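Local coordinates for protein heavy metal cation tricomponent efflux pump ZneA(CzcA-like) (Cupriavidus metallidurans, PDB 4K0J) that probably exports zinc ions from the cell in exchange for protons, as the inner-membrane RND pump of a three-component heavy metal efflux system, at residues 579-584 with 632-637; 585-590 with 611-616. One frame throughout, in Å; residues are numbered along the deposited sequence.

Interaction 1: 579-584 with 632-637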
loop_
_atom_site.group_PDB
_atom_site.type_symbol
_atom_site.label_atom_id
_atom_site.label_comp_id
_atom_site.label_asym_id
_atom_site.label_seq_id
_atom_site.Cartn_x
_atom_site.Cartn_y
_atom_site.Cartn_z
ATOM N N ALA C 579 31.937 37.662 -8.497
ATOM C CA ALA C 579 33.177 38.371 -8.193
ATOM C C ALA C 579 32.961 39.467 -7.152
ATOM O O ALA C 579 33.899 39.865 -6.460
ATOM C CB ALA C 579 33.784 38.951 -9.453
ATOM N N ALA C 580 31.728 39.958 -7.048
ATOM C CA ALA C 580 31.379 40.951 -6.030
ATOM C C ALA C 580 31.016 40.281 -4.713
ATOM O O ALA C 580 31.153 40.880 -3.648
ATOM C CB ALA C 580 30.235 41.820 -6.501
ATOM N N THR C 581 30.544 39.040 -4.790
ATOM C CA THR C 581 30.224 38.278 -3.586
ATOM C C THR C 581 31.499 37.839 -2.869
ATOM O O THR C 581 31.538 37.781 -1.641
ATOM C CB THR C 581 29.324 37.064 -3.904
ATOM O OG1 THR C 581 28.133 37.519 -4.553
ATOM C CG2 THR C 581 28.925 36.333 -2.636
ATOM N N MET C 582 32.550 37.556 -3.637
ATOM C CA MET C 582 33.837 37.173 -3.058
ATOM C C MET C 582 34.578 38.351 -2.424
ATOM O O MET C 582 35.627 38.168 -1.801
ATOM C CB MET C 582 34.734 36.509 -4.101
ATOM C CG MET C 582 34.140 35.264 -4.719
ATOM S SD MET C 582 35.349 34.287 -5.628
ATOM C CE MET C 582 36.312 33.604 -4.284
ATOM N N GLU C 583 34.032 39.554 -2.571
ATOM C CA GLU C 583 34.661 40.744 -2.007
ATOM C C GLU C 583 34.448 40.828 -0.500
ATOM O O GLU C 583 34.457 41.913 0.079
ATOM C CB GLU C 583 34.160 42.016 -2.699
ATOM C CG GLU C 583 34.649 42.161 -4.133
ATOM C CD GLU C 583 34.151 43.427 -4.803
ATOM O OE1 GLU C 583 33.339 44.145 -4.184
ATOM O OE2 GLU C 583 34.567 43.703 -5.949
ATOM N N PHE C 584 34.267 39.672 0.130
ATOM C CA PHE C 584 34.092 39.597 1.570
ATOM C C PHE C 584 35.012 38.528 2.138
ATOM O O PHE C 584 35.289 37.528 1.479
ATOM C CB PHE C 584 32.639 39.281 1.914
ATOM C CG PHE C 584 31.675 40.361 1.523
ATOM C CD1 PHE C 584 31.558 41.510 2.283
ATOM C CD2 PHE C 584 30.876 40.226 0.398
ATOM C CE1 PHE C 584 30.669 42.508 1.925
ATOM C CE2 PHE C 584 29.986 41.221 0.038
ATOM C CZ PHE C 584 29.882 42.361 0.803
ATOM N N GLU C 632 23.017 42.332 4.884
ATOM C CA GLU C 632 22.702 43.683 4.430
ATOM C C GLU C 632 23.873 44.353 3.712
ATOM O O GLU C 632 23.673 45.211 2.849
ATOM C CB GLU C 632 22.204 44.547 5.584
ATOM C CG GLU C 632 20.722 44.872 5.502
ATOM C CD GLU C 632 19.842 43.642 5.606
ATOM O OE1 GLU C 632 18.689 43.701 5.137
ATOM O OE2 GLU C 632 20.293 42.621 6.167
ATOM N N ALA C 633 25.093 43.963 4.064
ATOM C CA ALA C 633 26.261 44.430 3.333
ATOM C C ALA C 633 26.208 43.841 1.932
ATOM O O ALA C 633 26.524 44.512 0.947
ATOM C CB ALA C 633 27.538 44.026 4.038
ATOM N N MET C 634 25.786 42.583 1.856
ATOM C CA MET C 634 25.620 41.887 0.586
ATOM C C MET C 634 24.518 42.508 -0.264
ATOM O O MET C 634 24.676 42.660 -1.469
ATOM C CB MET C 634 25.300 40.410 0.825
ATOM C CG MET C 634 26.512 39.519 1.039
ATOM S SD MET C 634 26.045 37.781 1.196
ATOM C CE MET C 634 27.651 37.007 1.284
ATOM N N ALA C 635 23.400 42.851 0.369
ATOM C CA ALA C 635 22.254 43.423 -0.330
ATOM C C ALA C 635 22.609 44.803 -0.860
ATOM O O ALA C 635 22.316 45.137 -2.012
ATOM C CB ALA C 635 21.044 43.500 0.594
ATOM N N THR C 636 23.248 45.601 -0.013
ATOM C CA THR C 636 23.700 46.915 -0.431
ATOM C C THR C 636 24.681 46.795 -1.589
ATOM O O THR C 636 24.572 47.524 -2.575
ATOM C CB THR C 636 24.348 47.694 0.730
ATOM O OG1 THR C 636 24.988 46.776 1.623
ATOM C CG2 THR C 636 23.293 48.480 1.495
ATOM N N ARG C 637 25.631 45.871 -1.472
ATOM C CA ARG C 637 26.613 45.660 -2.533
ATOM C C ARG C 637 25.917 45.297 -3.827
ATOM O O ARG C 637 26.241 45.825 -4.885
ATOM C CB ARG C 637 27.602 44.559 -2.158
ATOM C CG ARG C 637 28.530 44.156 -3.288
ATOM C CD ARG C 637 29.557 45.228 -3.606
ATOM N NE ARG C 637 30.217 44.981 -4.886
ATOM C CZ ARG C 637 29.766 45.430 -6.055
ATOM N NH1 ARG C 637 28.657 46.155 -6.109
ATOM N NH2 ARG C 637 30.422 45.158 -7.177
#

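Interaction 2: 585-590 with 611-616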
loop_
_atom_site.group_PDB
_atom_site.type_symbol
_atom_site.label_atom_id
_atom_site.label_comp_id
_atom_site.label_asym_id
_atom_site.label_seq_id
_atom_site.Cartn_x
_atom_site.Cartn_y
_atom_site.Cartn_z
ATOM N N PRO C 585 35.500 38.741 3.366
ATOM C CA PRO C 585 36.419 37.797 4.002
ATOM C C PRO C 585 35.708 36.553 4.516
ATOM O O PRO C 585 36.373 35.590 4.900
ATOM C CB PRO C 585 36.974 38.592 5.191
ATOM C CG PRO C 585 36.612 40.019 4.925
ATOM C CD PRO C 585 35.339 39.968 4.159
ATOM N N GLU C 586 34.378 36.571 4.520
ATOM C CA GLU C 586 33.613 35.503 5.160
ATOM C C GLU C 586 32.995 34.498 4.193
ATOM O O GLU C 586 32.286 33.590 4.623
ATOM C CB GLU C 586 32.514 36.085 6.053
ATOM C CG GLU C 586 32.942 37.272 6.898
ATOM C CD GLU C 586 32.708 38.595 6.195
ATOM O OE1 GLU C 586 32.558 38.590 4.958
ATOM O OE2 GLU C 586 32.664 39.640 6.880
ATOM N N VAL C 587 33.257 34.651 2.898
ATOM C CA VAL C 587 32.687 33.744 1.903
ATOM C C VAL C 587 33.674 32.692 1.400
ATOM O O VAL C 587 34.606 32.997 0.659
ATOM C CB VAL C 587 32.088 34.508 0.716
ATOM C CG1 VAL C 587 30.699 34.991 1.066
ATOM C CG2 VAL C 587 32.983 35.674 0.327
ATOM N N GLU C 588 33.446 31.448 1.809
ATOM C CA GLU C 588 34.308 30.330 1.444
ATOM C C GLU C 588 34.255 30.056 -0.060
ATOM O O GLU C 588 35.278 30.103 -0.747
ATOM C CB GLU C 588 33.895 29.081 2.229
ATOM C CG GLU C 588 34.878 27.927 2.163
ATOM C CD GLU C 588 34.533 26.822 3.144
ATOM O OE1 GLU C 588 33.689 27.059 4.035
ATOM O OE2 GLU C 588 35.104 25.717 3.022
ATOM N N HIS C 589 33.059 29.770 -0.563
ATOM C CA HIS C 589 32.845 29.562 -1.993
ATOM C C HIS C 589 31.554 30.237 -2.443
ATOM O O HIS C 589 30.629 30.423 -1.655
ATOM C CB HIS C 589 32.761 28.069 -2.321
ATOM C CG HIS C 589 34.034 27.318 -2.083
ATOM N ND1 HIS C 589 35.048 27.256 -3.014
ATOM C CD2 HIS C 589 34.448 26.582 -1.026
ATOM C CE1 HIS C 589 36.037 26.523 -2.536
ATOM N NE2 HIS C 589 35.699 26.102 -1.331
ATOM N N VAL C 590 31.497 30.605 -3.717
ATOM C CA VAL C 590 30.278 31.154 -4.299
ATOM C C VAL C 590 29.983 30.441 -5.615
ATOM O O VAL C 590 30.829 30.389 -6.514
ATOM C CB VAL C 590 30.389 32.667 -4.553
ATOM C CG1 VAL C 590 29.060 33.214 -5.042
ATOM C CG2 VAL C 590 30.827 33.384 -3.292
ATOM N N THR C 611 21.886 31.190 -6.761
ATOM C CA THR C 611 23.266 31.255 -6.299
ATOM C C THR C 611 23.428 30.604 -4.927
ATOM O O THR C 611 22.588 30.780 -4.050
ATOM C CB THR C 611 23.751 32.719 -6.241
ATOM O OG1 THR C 611 23.456 33.369 -7.484
ATOM C CG2 THR C 611 25.251 32.793 -5.966
ATOM N N ALA C 612 24.498 29.841 -4.747
ATOM C CA ALA C 612 24.816 29.300 -3.433
ATOM C C ALA C 612 26.021 30.026 -2.836
ATOM O O ALA C 612 27.088 30.099 -3.450
ATOM C CB ALA C 612 25.068 27.805 -3.514
ATOM N N VAL C 613 25.838 30.569 -1.638
ATOM C CA VAL C 613 26.888 31.315 -0.952
ATOM C C VAL C 613 27.325 30.624 0.329
ATOM O O VAL C 613 26.614 30.651 1.334
ATOM C CB VAL C 613 26.423 32.725 -0.594
ATOM C CG1 VAL C 613 27.543 33.483 0.094
ATOM C CG2 VAL C 613 25.974 33.456 -1.845
ATOM N N THR C 614 28.500 30.008 0.286
ATOM C CA THR C 614 29.031 29.290 1.437
ATOM C C THR C 614 29.895 30.225 2.270
ATOM O O THR C 614 30.573 31.099 1.732
ATOM C CB THR C 614 29.872 28.072 1.004
ATOM O OG1 THR C 614 31.131 28.516 0.485
ATOM C CG2 THR C 614 29.143 27.269 -0.065
ATOM N N LEU C 615 29.872 30.036 3.584
ATOM C CA LEU C 615 30.587 30.929 4.487
ATOM C C LEU C 615 31.758 30.251 5.187
ATOM O O LEU C 615 31.949 29.039 5.082
ATOM C CB LEU C 615 29.630 31.495 5.540
ATOM C CG LEU C 615 28.320 32.094 5.031
ATOM C CD1 LEU C 615 27.490 32.635 6.191
ATOM C CD2 LEU C 615 28.593 33.175 3.997
ATOM N N HIS C 616 32.541 31.053 5.898
ATOM C CA HIS C 616 33.563 30.536 6.795
ATOM C C HIS C 616 32.920 30.246 8.144
ATOM O O HIS C 616 31.848 30.776 8.441
ATOM C CB HIS C 616 34.687 31.560 6.966
ATOM C CG HIS C 616 35.631 31.617 5.807
ATOM N ND1 HIS C 616 36.527 30.608 5.529
ATOM C CD2 HIS C 616 35.820 32.562 4.856
ATOM C CE1 HIS C 616 37.228 30.928 4.456
ATOM N NE2 HIS C 616 36.818 32.110 4.028
#

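Interaction 1: 579-584 with 632-637
Arg-637 NE donates a weak hydrogen bond to Glu-583 OE1 at 3.3 Å, part of a salt bridge. The N-H points at the oxygen only moderately well (150°), and OE1 arrives at the edge of the guanidinium, near its plane. Carboxylate and guanidinium planes lie 28° apart. Glu-583 stretches out fully beyond CG, whereas Arg-637 bends at its CB-CG bond (chi2 71°) and carries NE across to the acid. Ala-580 CB packs obliquely against the same guanidinium; a small methyl suits a helix position with the arginine so near.

The Phe-584 ring lies against helix 627-638 and brings apolar bulk to the contact. Its CE2 lies 4.0 Å from Met-634 CG, and its CE1 is 4.1 Å from Ala-633 CB, while Arg-637 CB borders the ring edge. Farther in, the long, flexible Met-634 reaches Thr-581, CE to CG2 at 4.2 Å. Thr-581 turns its hydroxyl back to Leu-577 O and its methyl CG2 to Met-634.

The contact thus joins the C-terminal end of helix 567-581, and the turn after it, to helix 627-638. Strand 587-595 lies beneath Thr-581 and Met-634, and Phe-648 of strand 645-649 also packs on Met-634.

Interaction 2: 585-590 with 611-616
Backbone hydrogen bonds tie the two antiparallel strands together. Thr-614 N donates to His-589 O at 2.9 Å, and at the far end His-616 N reaches Glu-586 O, also at 2.9 Å. Glu-588 N adds a weak, bent bond to Thr-614 O. Between Val-590, paired with Val-613 in a non-hydrogen-bonded position, and Val-587, beside Leu-615, the two residues Glu-588 and His-589 face the single Thr-614, and the chain turns a corner there.

One side chain takes part in this bonding. Thr-614 holds OG1 between its own backbone N and carbonyl carbon (chi1 74°), which turns the hydroxyl across the strand to accept from His-589 N; the modelled bond is very short, so its exact length is doubtful.

Apolar contacts run along the side that meets the helices, and are made largely by valines, whose beta-branched chains suit extended backbone. Val-587 CG1 meets Val-613 CG1 at 3.6 Å and Leu-615 CD2 at 4.0 Å. Val-590 CG1 touches the methyl CG2 of Thr-611 at 3.9 Å.

The His-616 ring sets one face over Glu-588 CA, which is offset toward the rim. Glu-586 sends its carboxylate away to a salt bridge with Arg-625, and His-589 ND1 is hydrogen-bonded to Asp-274.

Regular pairing therefore gives way around residue 588 to a mixed set of bonds: a threonine hydroxyl appears to supply an acceptor for an amide of the corner, while the valines and leucine pack by their methyls.

Both contacts belong to one beta-alpha-beta-beta-alpha-beta unit of ferredoxin-like topology, consistent with a porter subdomain of an RND pump. Interaction 1 joins its two helices, while interaction 2, nested inside it along the chain, joins two strands consecutive in the chain and adjacent in the sheet. The strand contact is buried and rests on backbone bonds; the helix contact is only partly buried, with an apolar inner side and a salt bridge at its more exposed side. They meet in a shared core: Met-634 CE lies 3.7 Å from Val-587 CG1 and likewise close to Val-613, and Thr-581 CG2 packs 3.6 Å from Val-590 CG2. Helix methyls thereby rest on valines of the sheet.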